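Long-range contacts in malonyl CoA-acyl carrier protein transacylase (PDB 3QAT), which probably transfers the malonyl group from malonyl-CoA to acyl carrier protein, supplying malonyl-ACP for bacterial fatty acid synthesis: residues 139-144 with 173-178; 209-214 with 255-260; 12-17 with 64-69. All blocks are in the same frame, centred on the assembly; numbering follows the deposited sequence.

Contact 1: residues 139-144 with 173-178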
# COMPACT_ATOMS: atom_id res chain seq x y z
N ALA A 139 14.75 0.10 -7.68
CA ALA A 139 15.65 1.14 -7.20
C ALA A 139 14.87 2.33 -6.71
O ALA A 139 13.80 2.64 -7.26
CB ALA A 139 16.65 1.58 -8.30
N ALA A 140 15.38 2.97 -5.66
CA ALA A 140 14.73 4.13 -5.10
C ALA A 140 15.49 5.37 -5.54
O ALA A 140 16.68 5.51 -5.24
CB ALA A 140 14.73 4.05 -3.55
N LEU A 141 14.79 6.26 -6.24
CA LEU A 141 15.39 7.50 -6.74
C LEU A 141 14.77 8.71 -6.04
O LEU A 141 13.57 8.72 -5.72
CB LEU A 141 15.16 7.65 -8.25
CG LEU A 141 15.46 6.43 -9.12
CD1 LEU A 141 15.09 6.76 -10.60
CD2 LEU A 141 16.91 5.91 -8.96
N ILE A 142 15.59 9.73 -5.79
CA ILE A 142 15.08 11.03 -5.36
C ILE A 142 15.69 12.14 -6.21
O ILE A 142 16.90 12.14 -6.46
CB ILE A 142 15.42 11.33 -3.90
CG1 ILE A 142 14.87 10.23 -2.99
CG2 ILE A 142 14.79 12.68 -3.47
CD1 ILE A 142 15.32 10.39 -1.57
N GLY A 143 14.83 13.05 -6.68
CA GLY A 143 15.26 14.32 -7.27
C GLY A 143 15.10 14.44 -8.76
O GLY A 143 15.41 15.50 -9.34
N LEU A 144 14.64 13.38 -9.42
CA LEU A 144 14.35 13.44 -10.85
C LEU A 144 12.85 13.36 -11.09
O LEU A 144 12.17 12.55 -10.48
CB LEU A 144 15.05 12.29 -11.60
CG LEU A 144 16.57 12.20 -11.45
CD1 LEU A 144 17.12 10.97 -12.19
CD2 LEU A 144 17.27 13.49 -11.94
N ILE A 173 10.77 8.60 -6.74
CA ILE A 173 10.29 7.69 -7.78
C ILE A 173 11.00 6.34 -7.60
O ILE A 173 12.22 6.30 -7.43
CB ILE A 173 10.52 8.28 -9.19
CG1 ILE A 173 9.60 9.50 -9.43
CG2 ILE A 173 10.30 7.19 -10.29
CD1 ILE A 173 9.83 10.22 -10.73
N VAL A 174 10.23 5.25 -7.61
CA VAL A 174 10.79 3.91 -7.53
C VAL A 174 10.68 3.26 -8.90
O VAL A 174 9.61 3.30 -9.52
CB VAL A 174 10.03 3.06 -6.49
CG1 VAL A 174 10.72 1.72 -6.32
CG2 VAL A 174 9.99 3.81 -5.15
N ILE A 175 11.78 2.71 -9.39
CA ILE A 175 11.78 1.98 -10.66
C ILE A 175 11.92 0.47 -10.41
O ILE A 175 12.29 0.03 -9.32
CB ILE A 175 12.90 2.47 -11.62
CG1 ILE A 175 14.27 2.37 -10.96
CG2 ILE A 175 12.57 3.90 -12.09
CD1 ILE A 175 15.44 2.68 -11.91
N SER A 176 11.62 -0.31 -11.45
CA SER A 176 11.52 -1.76 -11.32
C SER A 176 11.68 -2.41 -12.68
O SER A 176 11.33 -1.82 -13.70
CB SER A 176 10.13 -2.10 -10.75
OG SER A 176 9.98 -3.50 -10.56
N GLY A 177 12.14 -3.65 -12.68
CA GLY A 177 12.26 -4.41 -13.93
C GLY A 177 13.40 -5.39 -13.89
O GLY A 177 13.73 -5.96 -12.83
N GLU A 178 14.02 -5.62 -15.05
CA GLU A 178 15.09 -6.60 -15.10
C GLU A 178 16.35 -6.09 -14.45
O GLU A 178 16.70 -4.91 -14.58
CB GLU A 178 15.35 -7.03 -16.53
CG GLU A 178 14.20 -7.83 -17.11
CD GLU A 178 14.39 -8.14 -18.57
OE1 GLU A 178 14.45 -7.20 -19.40
OE2 GLU A 178 14.48 -9.35 -18.89
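I175 holds CG1 between its backbone N and its carbonyl carbon (chi1 56°), which lays that branch beside the methyl of A139, CG1 to CB 3.7 Å. Its other branch, CG2, stands anti to the carbonyl carbon and faces L141. The leucine keeps CG anti to its own carbonyl carbon and extends straight on, so that the two side chains cross at about a right angle and CD1 of L141 ends 4.1 Å from CG2 of I175. Beneath this apolar layer the backbones of 139-142 and 173-176 run antiparallel. A139 with I175 and L141 with I173 are hydrogen-bonded pairs; A140 with V174, between them, is a non-hydrogen-bonded pair. The four bonds differ in approach: N of L141 meets O of I173 at 2.8 Å almost in line with the carbonyl, whereas N of A139 comes to O of I175 from above the carbonyl plane, 38° out of it. O of A139 takes the N-H of I175 in its plane at 2.9 Å and also receives a CA-H contact from V174, CA to O 3.3 Å. Past the last pair the chain curls at G143, and CD1 of I173 comes within 3.3 Å of the carbonyl O of L144. A139, L141, I173 and I175 share one face of the sheet, where helices 146-155 and 179-191 supply V149, V182, V186 and A185. A140 and V174 point to the other face. Strand 136-142 also pairs with 196-200, and 172-176 with 162-169, so this is the central pair of a four-stranded antiparallel unit in the order 4-1-3-2 with two helices on one face: the ferredoxin-like βαββαβ subdomain characteristic of malonyl-CoA:ACP transacylases.

Contact 2: residues 209-214 with 255-260; sequences ALMQPA and QQVTGR
A209 begins the contact with backbone alone: its N lies 3.9 Å from O of T258, while its N-H is bonded to OE1 of Q163 and its methyl turns away. M211 does more. Its CB sits against the end of helix 246-258, 3.6 Å from O of V257 and 3.7 Å from CG1 of the same valine, and the two side chains cross at about a right angle. Bends at chi2 and chi3 then lead the thioether away from 255-260, on the side where P205 and M127 pack. At the peptide between M211 and Q212 the methyl of T258 takes over: CG2 lies 3.7 Å from C of M211 and 3.6 Å from N of Q212, whose N-H turns back within its own segment to O of A209. Q212 has CG anti to its backbone N (chi1 -168°), and a bend at chi2 brings OE1 to 3.8 Å from CG2 of T258; NE2 is held by OD1 of N216, one turn further along the helix. A214 closes the row, its CB 4.0 Å from CG1 of V257, so that this one valine branch spans M211 and A214. A126 and M127 of helix 113-129 press on A214 as well, and M127 also touches V257. Nearby, O of Q256 is bonded to ND1 of H207, and NE2 of Q256 makes a weak bond to OG of S98; S98 and H207 probably correspond to the catalytic serine and histidine of the family. That directional bonding lies beside the contact and not in it: the start of helix 212-224 meets the end of helix 246-258 through methyl and methylene groups packing on one another and on peptide groups, a fit governed by shape.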
# COMPACT_ATOMS: atom_id res chain seq x y z
N ALA A 209 6.12 -5.15 -15.69
CA ALA A 209 5.47 -6.18 -16.52
C ALA A 209 5.90 -7.59 -16.12
O ALA A 209 5.20 -8.57 -16.43
CB ALA A 209 5.76 -5.92 -18.00
N LEU A 210 7.04 -7.72 -15.45
CA LEU A 210 7.54 -9.00 -14.96
C LEU A 210 6.61 -9.67 -13.94
O LEU A 210 6.71 -10.88 -13.69
CB LEU A 210 8.95 -8.88 -14.38
CG LEU A 210 10.08 -8.48 -15.34
CD1 LEU A 210 11.34 -8.28 -14.53
CD2 LEU A 210 10.32 -9.55 -16.38
N MET A 211 5.72 -8.86 -13.34
CA MET A 211 4.75 -9.35 -12.37
C MET A 211 3.54 -10.01 -13.00
O MET A 211 2.62 -10.40 -12.29
CB MET A 211 4.24 -8.20 -11.48
CG MET A 211 4.97 -7.95 -10.18
SD MET A 211 5.53 -9.35 -9.17
CE MET A 211 7.14 -9.11 -9.85
N GLN A 212 3.52 -10.15 -14.33
CA GLN A 212 2.34 -10.72 -14.99
C GLN A 212 1.80 -12.04 -14.39
O GLN A 212 0.58 -12.16 -14.27
CB GLN A 212 2.53 -10.85 -16.51
CG GLN A 212 1.24 -11.16 -17.25
CD GLN A 212 0.25 -10.01 -17.21
OE1 GLN A 212 0.63 -8.84 -17.37
NE2 GLN A 212 -1.03 -10.33 -16.99
N PRO A 213 2.67 -13.01 -14.02
CA PRO A 213 2.11 -14.24 -13.40
C PRO A 213 1.34 -13.95 -12.09
O PRO A 213 0.35 -14.63 -11.77
CB PRO A 213 3.36 -15.09 -13.11
CG PRO A 213 4.38 -14.62 -14.14
CD PRO A 213 4.13 -13.13 -14.22
N ALA A 214 1.77 -12.94 -11.34
CA ALA A 214 1.07 -12.58 -10.12
C ALA A 214 -0.26 -11.87 -10.42
O ALA A 214 -1.24 -12.03 -9.68
CB ALA A 214 1.96 -11.71 -9.22
N GLN A 255 -4.74 -4.91 -12.76
CA GLN A 255 -3.88 -3.99 -13.50
C GLN A 255 -2.79 -3.39 -12.61
O GLN A 255 -1.65 -3.16 -13.05
CB GLN A 255 -4.71 -2.86 -14.09
CG GLN A 255 -5.67 -3.29 -15.19
CD GLN A 255 -6.63 -2.17 -15.56
OE1 GLN A 255 -6.22 -1.01 -15.73
NE2 GLN A 255 -7.91 -2.49 -15.68
N GLN A 256 -3.15 -3.15 -11.35
CA GLN A 256 -2.24 -2.55 -10.37
C GLN A 256 -0.95 -3.36 -10.19
O GLN A 256 0.15 -2.80 -10.01
CB GLN A 256 -3.00 -2.39 -9.04
CG GLN A 256 -2.37 -1.42 -8.05
CD GLN A 256 -1.28 -2.04 -7.24
OE1 GLN A 256 -1.03 -3.26 -7.31
NE2 GLN A 256 -0.59 -1.21 -6.46
N VAL A 257 -1.06 -4.68 -10.27
CA VAL A 257 0.08 -5.55 -10.00
C VAL A 257 1.27 -5.28 -10.92
O VAL A 257 2.41 -5.32 -10.48
CB VAL A 257 -0.37 -7.04 -10.09
CG1 VAL A 257 0.81 -8.01 -10.07
CG2 VAL A 257 -1.38 -7.33 -8.95
N THR A 258 0.99 -4.99 -12.20
CA THR A 258 2.05 -4.73 -13.18
C THR A 258 2.26 -3.26 -13.50
O THR A 258 3.17 -2.94 -14.28
CB THR A 258 1.76 -5.45 -14.51
OG1 THR A 258 0.45 -5.10 -14.97
CG2 THR A 258 1.87 -6.94 -14.32
N GLY A 259 1.45 -2.39 -12.91
CA GLY A 259 1.45 -0.97 -13.27
C GLY A 259 1.94 -0.06 -12.17
O GLY A 259 2.16 -0.50 -11.03
N ARG A 260 2.07 1.21 -12.53
CA ARG A 260 2.60 2.27 -11.65
C ARG A 260 1.63 2.64 -10.53
O ARG A 260 0.43 2.83 -10.76
CB ARG A 260 2.94 3.51 -12.49
CG ARG A 260 3.22 4.79 -11.70
CD ARG A 260 3.63 5.93 -12.65
NE ARG A 260 2.59 6.23 -13.63
CZ ARG A 260 1.92 7.39 -13.71
NH1 ARG A 260 2.20 8.40 -12.89
NH2 ARG A 260 0.99 7.52 -14.64

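Contact 3: residues 12-17 with 64-69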
# COMPACT_ATOMS: atom_id res chain seq x y z
N PRO A 12 -1.19 2.24 4.54
CA PRO A 12 0.18 2.03 4.12
C PRO A 12 0.44 0.67 3.49
O PRO A 12 -0.35 -0.29 3.67
CB PRO A 12 1.00 2.21 5.40
CG PRO A 12 0.07 1.97 6.52
CD PRO A 12 -1.33 2.33 6.01
N GLY A 13 1.55 0.61 2.76
CA GLY A 13 1.96 -0.62 2.08
C GLY A 13 3.34 -1.10 2.49
O GLY A 13 3.88 -0.67 3.52
N GLN A 14 3.88 -1.99 1.67
CA GLN A 14 5.16 -2.65 1.97
C GLN A 14 6.23 -1.62 2.33
O GLN A 14 6.41 -0.60 1.59
CB GLN A 14 5.56 -3.44 0.73
CG GLN A 14 6.88 -4.20 0.87
CD GLN A 14 6.74 -5.55 1.58
OE1 GLN A 14 5.81 -6.31 1.33
NE2 GLN A 14 7.72 -5.87 2.44
N GLY A 15 6.93 -1.86 3.44
CA GLY A 15 7.93 -0.93 3.92
C GLY A 15 7.48 -0.25 5.20
O GLY A 15 8.27 0.44 5.88
N SER A 16 6.20 -0.40 5.52
CA SER A 16 5.68 0.19 6.77
C SER A 16 5.65 -0.79 7.92
O SER A 16 5.37 -0.39 9.06
CB SER A 16 4.26 0.80 6.54
OG SER A 16 4.35 1.95 5.71
N GLN A 17 5.99 -2.04 7.66
CA GLN A 17 5.96 -3.07 8.71
C GLN A 17 7.12 -2.88 9.68
O GLN A 17 8.23 -2.45 9.31
CB GLN A 17 5.96 -4.49 8.10
CG GLN A 17 7.31 -4.99 7.51
CD GLN A 17 7.69 -4.35 6.19
OE1 GLN A 17 6.89 -3.68 5.55
NE2 GLN A 17 8.96 -4.55 5.79
N ASN A 64 4.25 -12.38 4.15
CA ASN A 64 3.91 -12.01 5.53
C ASN A 64 3.52 -10.55 5.71
O ASN A 64 2.49 -10.25 6.35
CB ASN A 64 5.05 -12.41 6.47
CG ASN A 64 5.23 -13.90 6.51
OD1 ASN A 64 4.27 -14.66 6.31
ND2 ASN A 64 6.46 -14.34 6.71
N ALA A 65 4.32 -9.66 5.13
CA ALA A 65 4.11 -8.23 5.30
C ALA A 65 2.74 -7.78 4.79
O ALA A 65 2.13 -6.89 5.35
CB ALA A 65 5.22 -7.44 4.59
N GLN A 66 2.26 -8.39 3.69
CA GLN A 66 0.99 -7.90 3.12
C GLN A 66 -0.21 -8.19 4.06
O GLN A 66 -0.88 -7.24 4.45
CB GLN A 66 0.75 -8.45 1.71
CG GLN A 66 1.82 -7.98 0.71
CD GLN A 66 1.40 -8.21 -0.74
OE1 GLN A 66 0.22 -8.04 -1.10
NE2 GLN A 66 2.36 -8.57 -1.60
N PRO A 67 -0.46 -9.47 4.44
CA PRO A 67 -1.58 -9.64 5.37
C PRO A 67 -1.30 -8.99 6.73
O PRO A 67 -2.24 -8.49 7.38
CB PRO A 67 -1.74 -11.18 5.49
CG PRO A 67 -0.36 -11.75 5.04
CD PRO A 67 0.09 -10.77 3.97
N ALA A 68 -0.02 -8.95 7.15
CA ALA A 68 0.29 -8.33 8.48
C ALA A 68 -0.03 -6.83 8.53
O ALA A 68 -0.62 -6.36 9.50
CB ALA A 68 1.75 -8.54 8.86
N LEU A 69 0.38 -6.09 7.51
CA LEU A 69 0.11 -4.65 7.49
C LEU A 69 -1.39 -4.39 7.43
O LEU A 69 -1.89 -3.44 8.08
CB LEU A 69 0.84 -3.96 6.32
CG LEU A 69 2.32 -3.66 6.65
CD1 LEU A 69 3.11 -3.36 5.37
CD2 LEU A 69 2.40 -2.47 7.62
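OE1 of Q17, 3.8 Å from CD1 of L69, accepts the N-H of G15 at 2.8 Å, in the plane of the amide and on a lone pair. The bond braces a type II beta turn from G13 to S16, part of the GQGSQ loop that follows strand 6-11 and is familiar in malonyl-CoA:ACP transacylases. Q17 manages this by folding back: CG lies between the backbone N and the carbonyl carbon (chi1 74°) and the chain bends again at chi2, while NE2 is bonded to OG1 of T60. The amide of Q14 rests against helix 62-82, with both OE1 and NE2 reaching the methyl of A65, at 3.5 and 3.7 Å. Its polar atoms are bonded elsewhere, NE2 to O of T60 and OE1 to OG1 of T62, which fixes how the amide is turned. L69 fills the inside of the loop: its CD1 lies 3.4 Å from O of G13, and its CD2 packs under the peptide joining S16 to Q17. L69 also touches L99, next to S98 in what is probably the nucleophile elbow; as in related transacylases, the backbone N-H groups of Q14 and L99 probably form the oxyanion hole. CD2 of L69 lies 3.6 Å from N of Q17, a buried N with no polar partner in the model.

Contacts 1 and 3 are buried, contact 2 only partly. Contact 1 builds the small ferredoxin-like subdomain and is the one of the three joined by backbone hydrogen bonds across the segments. Contacts 2 and 3 set apolar side chains against backbone, and contact 3 adds glutamine amides laid on A65 and L69, their polar ends bonded elsewhere. Contacts 1 and 2 touch where CD1 of L210 packs 3.6 Å from C of G177. Contact 3 lies in the larger domain, yet helix 113-129 serves both it and contact 2: M127 packs on M211, V257 and Q66. Each also adjoins the probable nucleophile S98, contact 2 through the weak bond from Q256, contact 3 through L69 on L99.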